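Local structure of monosaccharide-transporting ATPase (Actinobacillus succinogenes, 5DTE) at residues E67-T70 with E71-V74; A234-A238 with G239-K243; I256-V259 with K260-K263. The protein binds beta-D-allopyranose in the cleft between its two lobes and probably delivers such sugars to an ABC transporter in the inner membrane. One frame throughout, in Å; residues are numbered along the deposited sequence.

Interaction 1. Residues E67-T70 with E71-V74; sequences EDST and EQLV. With ALL (beta-D-allopyranose), chain E.
Thr70 and Val74 meet one turn apart at the start of the helix that carries residues 71-74. This helix is the connection of a beta-alpha-beta crossover, between strands 58-63 and 87-90 of the six-stranded parallel sheet. Val74 N bonds to Thr70 O at 3.2 Å, with an almost straight N-H...O angle of 172°; Leu73 N makes a weak second bond to the same carbonyl oxygen. Val74 brings its CG2 branch alongside, 3.5 Å from Thr70 O. The two methyls, Thr70 CG2 and Val74 CG2, lie farther apart, at 4.3 Å. With chi1 at -67°, Thr70 holds OG1 beside its own backbone N and turns it out of this contact, where it makes a weak hydrogen bond to Asn93 O. Glu71 folds back rather than reaching outward: the bend at chi2 (74°) returns its carboxylate to the residue before it, with Glu71 OE1 3.8 Å from Thr70 CB.

On another side of the turn, Ser69 OG rests against Gln72 CB at 3.8 Å. The extended Gln72 chain takes its amide past Ser69, NE2 lying 3.9 Å from Ser69 CB, while OE1 accepts a hydrogen bond from Glu65 N, which ties the amide to the chain just before residues 67-70. The end of Leu73 leads away from residues 67-70, to pack on Asn93 and Phe98.

Asp68 turns to a salt bridge with Lys66, and at the far end of the segment from the helix Glu67 enters the sugar pocket. Its side chain, extended throughout, touches Trp198 and reaches the exocyclic hydroxymethyl group of the allose, where Glu67 OE1 accepts a hydrogen bond from the sugar's O6 at 2.8 Å.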
loop_
_atom_site.group_PDB
_atom_site.type_symbol
_atom_site.label_atom_id
_atom_site.label_comp_id
_atom_site.label_asym_id
_atom_site.label_seq_id
_atom_site.Cartn_x
_atom_site.Cartn_y
_atom_site.Cartn_z
ATOM N N GLU A 67 -5.102 -12.757 -3.997
ATOM C CA GLU A 67 -5.091 -11.432 -3.410
ATOM C C GLU A 67 -6.431 -10.769 -3.637
ATOM O O GLU A 67 -6.908 -10.044 -2.775
ATOM C CB GLU A 67 -3.965 -10.578 -3.990
ATOM C CG GLU A 67 -3.731 -9.301 -3.195
ATOM C CD GLU A 67 -2.533 -8.489 -3.672
ATOM O OE1 GLU A 67 -2.448 -7.300 -3.292
ATOM O OE2 GLU A 67 -1.685 -9.029 -4.421
ATOM N N ASP A 68 -7.048 -11.059 -4.785
ATOM C CA ASP A 68 -8.297 -10.407 -5.192
ATOM C C ASP A 68 -9.590 -11.125 -4.776
ATOM O O ASP A 68 -10.676 -10.632 -5.057
ATOM C CB ASP A 68 -8.313 -10.192 -6.714
ATOM C CG ASP A 68 -7.975 -11.446 -7.490
ATOM O OD1 ASP A 68 -7.871 -12.519 -6.873
ATOM O OD2 ASP A 68 -7.827 -11.361 -8.726
ATOM N N SER A 69 -9.503 -12.265 -4.099
ATOM C CA SER A 69 -10.741 -12.903 -3.669
ATOM C C SER A 69 -11.266 -12.219 -2.431
ATOM O O SER A 69 -10.788 -12.462 -1.320
ATOM C CB SER A 69 -10.573 -14.392 -3.396
ATOM O OG SER A 69 -11.858 -14.991 -3.294
ATOM N N THR A 70 -12.248 -11.352 -2.649
ATOM C CA THR A 70 -12.929 -10.643 -1.581
ATOM C C THR A 70 -13.729 -11.569 -0.669
ATOM O O THR A 70 -13.635 -11.466 0.541
ATOM C CB THR A 70 -13.887 -9.588 -2.154
ATOM O OG1 THR A 70 -13.139 -8.550 -2.806
ATOM C CG2 THR A 70 -14.760 -9.000 -1.044
ATOM N N GLU A 71 -14.517 -12.462 -1.263
ATOM C CA GLU A 71 -15.453 -13.310 -0.520
ATOM C C GLU A 71 -14.765 -14.105 0.555
ATOM O O GLU A 71 -15.221 -14.148 1.697
ATOM C CB GLU A 71 -16.184 -14.279 -1.458
ATOM C CG GLU A 71 -17.310 -13.651 -2.267
ATOM C CD GLU A 71 -16.821 -12.762 -3.411
ATOM O OE1 GLU A 71 -15.593 -12.696 -3.647
ATOM O OE2 GLU A 71 -17.675 -12.137 -4.085
ATOM N N GLN A 72 -13.668 -14.742 0.167
ATOM C CA GLN A 72 -12.906 -15.611 1.057
ATOM C C GLN A 72 -12.365 -14.870 2.278
ATOM O O GLN A 72 -12.288 -15.440 3.371
ATOM C CB GLN A 72 -11.757 -16.253 0.286
ATOM C CG GLN A 72 -10.755 -16.982 1.146
ATOM C CD GLN A 72 -9.591 -17.456 0.330
ATOM O OE1 GLN A 72 -8.600 -17.962 0.865
ATOM N NE2 GLN A 72 -9.695 -17.287 -0.989
ATOM N N LEU A 73 -12.001 -13.601 2.090
ATOM C CA LEU A 73 -11.480 -12.791 3.187
ATOM C C LEU A 73 -12.568 -12.442 4.197
ATOM O O LEU A 73 -12.340 -12.503 5.411
ATOM C CB LEU A 73 -10.835 -11.515 2.663
ATOM C CG LEU A 73 -10.053 -10.775 3.763
ATOM C CD1 LEU A 73 -9.268 -11.750 4.663
ATOM C CD2 LEU A 73 -9.124 -9.723 3.173
ATOM N N VAL A 74 -13.734 -12.057 3.686
ATOM C CA VAL A 74 -14.922 -11.882 4.503
ATOM C C VAL A 74 -15.200 -13.189 5.215
ATOM O O VAL A 74 -15.523 -13.214 6.395
ATOM C CB VAL A 74 -16.149 -11.505 3.668
ATOM C CG1 VAL A 74 -17.369 -11.385 4.565
ATOM C CG2 VAL A 74 -15.905 -10.224 2.879
HETATM C C1 ALL E . -1.564 -1.792 -1.159
HETATM C C2 ALL E . -0.532 -1.551 -0.074
HETATM C C3 ALL E . 0.844 -1.876 -0.520
HETATM C C4 ALL E . 0.926 -3.197 -1.219
HETATM C C5 ALL E . -0.050 -3.176 -2.382
HETATM C C6 ALL E . 0.066 -4.358 -3.290
HETATM O O1 ALL E . -2.843 -1.712 -0.661
HETATM O O2 ALL E . -0.575 -0.148 0.266
HETATM O O3 ALL E . 1.285 -0.848 -1.461
HETATM O O4 ALL E . 2.264 -3.426 -1.686
HETATM O O5 ALL E . -1.390 -3.122 -1.813
HETATM O O6 ALL E . -0.453 -5.498 -2.638
#

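Interaction 2. Residues A234-A238 with G239-K243; sequences AVENA and GLAGK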
loop_
_atom_site.group_PDB
_atom_site.type_symbol
_atom_site.label_atom_id
_atom_site.label_comp_id
_atom_site.label_asym_id
_atom_site.label_seq_id
_atom_site.Cartn_x
_atom_site.Cartn_y
_atom_site.Cartn_z
ATOM N N ALA A 234 13.203 -3.830 -16.849
ATOM C CA ALA A 234 12.926 -3.468 -18.222
ATOM C C ALA A 234 13.942 -2.445 -18.736
ATOM O O ALA A 234 14.624 -2.706 -19.734
ATOM C CB ALA A 234 11.521 -2.929 -18.354
ATOM N N VAL A 235 14.070 -1.290 -18.073
ATOM C CA VAL A 235 14.960 -0.268 -18.620
ATOM C C VAL A 235 16.409 -0.806 -18.741
ATOM O O VAL A 235 17.044 -0.598 -19.769
ATOM C CB VAL A 235 14.908 1.074 -17.816
ATOM C CG1 VAL A 235 13.479 1.516 -17.627
ATOM C CG2 VAL A 235 15.615 0.988 -16.482
ATOM N N GLU A 236 16.904 -1.559 -17.756
ATOM C CA GLU A 236 18.267 -2.110 -17.830
ATOM C C GLU A 236 18.402 -3.201 -18.900
ATOM O O GLU A 236 19.468 -3.364 -19.513
ATOM C CB GLU A 236 18.700 -2.657 -16.466
ATOM C CG GLU A 236 18.952 -1.565 -15.419
ATOM C CD GLU A 236 19.599 -2.088 -14.143
ATOM O OE1 GLU A 236 19.257 -3.215 -13.709
ATOM O OE2 GLU A 236 20.456 -1.369 -13.577
ATOM N N ASN A 237 17.322 -3.947 -19.118
ATOM C CA ASN A 237 17.255 -4.873 -20.237
ATOM C C ASN A 237 17.370 -4.079 -21.511
ATOM O O ASN A 237 18.128 -4.421 -22.412
ATOM C CB ASN A 237 15.951 -5.668 -20.232
ATOM C CG ASN A 237 16.038 -6.969 -19.427
ATOM O OD1 ASN A 237 16.998 -7.220 -18.695
ATOM N ND2 ASN A 237 15.018 -7.796 -19.566
ATOM N N ALA A 238 16.629 -2.982 -21.556
ATOM C CA ALA A 238 16.505 -2.185 -22.765
ATOM C C ALA A 238 17.723 -1.281 -23.003
ATOM O O ALA A 238 17.689 -0.388 -23.847
ATOM C CB ALA A 238 15.240 -1.363 -22.691
ATOM N N GLY A 239 18.794 -1.517 -22.252
ATOM C CA GLY A 239 19.988 -0.693 -22.336
ATOM C C GLY A 239 19.759 0.746 -21.916
ATOM O O GLY A 239 20.514 1.638 -22.308
ATOM N N LEU A 240 18.739 0.963 -21.087
ATOM C CA LEU A 240 18.243 2.309 -20.769
ATOM C C LEU A 240 18.537 2.768 -19.355
ATOM O O LEU A 240 17.986 3.774 -18.918
ATOM C CB LEU A 240 16.728 2.378 -21.004
ATOM C CG LEU A 240 16.345 2.564 -22.474
ATOM C CD1 LEU A 240 14.884 2.236 -22.757
ATOM C CD2 LEU A 240 16.678 3.990 -22.843
ATOM N N ALA A 241 19.386 2.025 -18.645
ATOM C CA ALA A 241 19.784 2.370 -17.284
ATOM C C ALA A 241 20.281 3.793 -17.229
ATOM O O ALA A 241 21.011 4.224 -18.118
ATOM C CB ALA A 241 20.853 1.435 -16.798
ATOM N N GLY A 242 19.878 4.541 -16.208
ATOM C CA GLY A 242 20.362 5.903 -16.059
ATOM C C GLY A 242 19.630 6.914 -16.923
ATOM O O GLY A 242 19.696 8.120 -16.664
ATOM N N LYS A 243 18.915 6.422 -17.934
ATOM C CA LYS A 243 18.259 7.271 -18.920
ATOM C C LYS A 243 16.761 7.364 -18.654
ATOM O O LYS A 243 16.091 8.276 -19.126
ATOM C CB LYS A 243 18.532 6.745 -20.332
ATOM C CG LYS A 243 19.798 7.329 -20.978
ATOM C CD LYS A 243 20.691 6.294 -21.642
ATOM C CE LYS A 243 22.010 6.945 -22.075
ATOM N NZ LYS A 243 22.760 6.204 -23.167
#
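Val235 and Leu240 form the close-packed side of this turn, their CB atoms 3.9 Å apart at the end of helix 225-237. Leu240 directs its CB back at the helix and sets CG anti to its own carbonyl carbon (chi1 -80°). This carries the CD1 branch alongside Ala238, where Leu240 CD1 meets Ala238 CB at 3.6 Å. Behind this apolar patch Val235 is buried and leans on Leu211 of helix 200-213; Ala234, one residue earlier, packs on Leu204, Thr207 and Thr208 of the same helix.

The backbone reverses here in a Schellman motif. Leu240 N donates to Val235 O at 2.7 Å, and inside that bond Gly239 N makes a weak, long one to Glu236 O at 3.4 Å. Gly239 is the C-prime residue, and its positive phi of 64° swings the chain off the helix axis, so that Leu240 can turn back onto Val235.

The solvent side is much thinner. Glu236 and Ala241 touch through a single pair of carbons, Glu236 CG to Ala241 CB at 3.8 Å. Beyond CG the Glu236 chain runs on extended, and its OE2 pairs with Lys263 NZ in a salt bridge. Residues 240-243 form a turn of their own, closed by Lys243 N bonding to Leu240 O at 3.0 Å.

Interaction 3. Residues I256-V259 with K260-K263; sequences IEYV and KQGK
Lys263 lays its aliphatic chain across one face of the Tyr258 ring. Its CB starts over the root of the ring, 3.8 Å from Tyr258 CG, and the chain then runs extended toward the CE1 side. There Lys263 CD sits 3.8 Å from the ring centroid, only 19° off the ring normal, in a CH-pi contact displaced toward the rim; Lys263 CD to Tyr258 CE1 is the nearest approach at 3.6 Å. A bend at the last torsion (chi4 -60°) then turns NZ aside to its salt bridge with Glu236, so the methylenes serve the ring while the charge goes elsewhere. Tyr258 also packs on Ile229 and Val232 of helix 225-237.

Lys260 and Ile256 meet more loosely on another flank of the helix. Ile256 CG2 and Lys260 CE come to 4.2 Å, and Lys260 NZ continues to a salt bridge with the terminal carboxylate of Tyr311, a residue that Ile256 touches as well.

Under these side chains the helical bonds run regularly, Lys260 N to Ile256 O at 3.0 Å and Gln261 N to Glu257 O at 2.9 Å, then weaken at Gly262, whose N makes weak bonds to both Tyr258 O and Val259 O. Gly262 leaves the helix with phi at 96° and turns the chain so that Lys263 faces back toward Tyr258: a glycine-terminated helix C-terminus, here ending helix 253-261 ahead of strand 267-269.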
loop_
_atom_site.group_PDB
_atom_site.type_symbol
_atom_site.label_atom_id
_atom_site.label_comp_id
_atom_site.label_asym_id
_atom_site.label_seq_id
_atom_site.Cartn_x
_atom_site.Cartn_y
_atom_site.Cartn_z
ATOM N N ILE A 256 14.580 -0.199 -1.450
ATOM C CA ILE A 256 15.516 0.640 -0.713
ATOM C C ILE A 256 16.955 0.443 -1.201
ATOM O O ILE A 256 17.689 1.411 -1.385
ATOM C CB ILE A 256 15.435 0.341 0.788
ATOM C CG1 ILE A 256 14.061 0.737 1.341
ATOM C CG2 ILE A 256 16.582 1.007 1.544
ATOM C CD1 ILE A 256 13.690 2.148 1.103
ATOM N N GLU A 257 17.348 -0.812 -1.413
ATOM C CA GLU A 257 18.687 -1.124 -1.891
ATOM C C GLU A 257 18.921 -0.497 -3.275
ATOM O O GLU A 257 19.932 0.178 -3.503
ATOM C CB GLU A 257 18.887 -2.641 -1.933
ATOM C CG GLU A 257 20.253 -3.089 -2.397
ATOM C CD GLU A 257 20.337 -4.600 -2.523
ATOM O OE1 GLU A 257 19.364 -5.278 -2.114
ATOM O OE2 GLU A 257 21.362 -5.111 -3.035
ATOM N N TYR A 258 17.965 -0.710 -4.183
ATOM C CA TYR A 258 17.996 -0.100 -5.510
ATOM C C TYR A 258 18.146 1.420 -5.424
ATOM O O TYR A 258 18.884 2.028 -6.191
ATOM C CB TYR A 258 16.733 -0.445 -6.295
ATOM C CG TYR A 258 16.787 -1.727 -7.109
ATOM C CD1 TYR A 258 17.800 -2.663 -6.922
ATOM C CD2 TYR A 258 15.827 -1.981 -8.096
ATOM C CE1 TYR A 258 17.839 -3.827 -7.680
ATOM C CE2 TYR A 258 15.854 -3.135 -8.846
ATOM C CZ TYR A 258 16.862 -4.054 -8.637
ATOM O OH TYR A 258 16.893 -5.199 -9.392
ATOM N N VAL A 259 17.439 2.033 -4.488
ATOM C CA VAL A 259 17.565 3.466 -4.272
ATOM C C VAL A 259 18.989 3.829 -3.885
ATOM O O VAL A 259 19.530 4.821 -4.374
ATOM C CB VAL A 259 16.597 3.956 -3.191
ATOM C CG1 VAL A 259 16.950 5.353 -2.767
ATOM C CG2 VAL A 259 15.162 3.871 -3.702
ATOM N N LYS A 260 19.597 3.014 -3.024
ATOM C CA LYS A 260 20.994 3.214 -2.646
ATOM C C LYS A 260 21.912 3.150 -3.859
ATOM O O LYS A 260 22.755 4.022 -4.049
ATOM C CB LYS A 260 21.444 2.176 -1.624
ATOM C CG LYS A 260 21.438 2.652 -0.195
ATOM C CD LYS A 260 21.516 1.479 0.736
ATOM C CE LYS A 260 20.706 1.730 1.969
ATOM N NZ LYS A 260 20.665 0.505 2.824
ATOM N N GLN A 261 21.739 2.116 -4.678
ATOM C CA GLN A 261 22.610 1.896 -5.827
ATOM C C GLN A 261 22.370 2.908 -6.957
ATOM O O GLN A 261 23.205 3.059 -7.858
ATOM C CB GLN A 261 22.434 0.479 -6.367
ATOM C CG GLN A 261 22.444 -0.627 -5.319
ATOM C CD GLN A 261 22.060 -1.982 -5.917
ATOM O OE1 GLN A 261 21.449 -2.823 -5.250
ATOM N NE2 GLN A 261 22.426 -2.196 -7.184
ATOM N N GLY A 262 21.236 3.602 -6.904
ATOM C CA GLY A 262 20.867 4.548 -7.946
ATOM C C GLY A 262 19.946 3.952 -9.002
ATOM O O GLY A 262 19.469 4.664 -9.888
ATOM N N LYS A 263 19.692 2.646 -8.917
ATOM C CA LYS A 263 18.805 1.964 -9.861
ATOM C C LYS A 263 17.383 2.558 -9.807
ATOM O O LYS A 263 16.640 2.519 -10.799
ATOM C CB LYS A 263 18.760 0.463 -9.573
ATOM C CG LYS A 263 20.066 -0.300 -9.802
ATOM C CD LYS A 263 19.826 -1.824 -9.870
ATOM C CE LYS A 263 21.112 -2.623 -10.092
ATOM N NZ LYS A 263 21.846 -2.296 -11.361
#

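Interactions 2 and 3 belong together: their centres are 15 Å apart, and the salt bridge from Glu236 OE2 to Lys263 NZ, 2.8 Å long, ties the C-terminal end of helix 225-237 to the residues just after helix 253-261. Interaction 1 stands apart in the lobe built on the six-stranded sheet, its centre 37 Å from that of interaction 2 and 34 Å from that of interaction 3. It alone of the three touches the sugar, through Glu67; Asp250, Arg174, Asp116 and Lys34 also hydrogen-bond to the allose. Interaction 3 does not reach the sugar, the Ile256 side chain lying about 13 Å from it, and interaction 2 is a surface contact centred about 26 Å from the chain's centre.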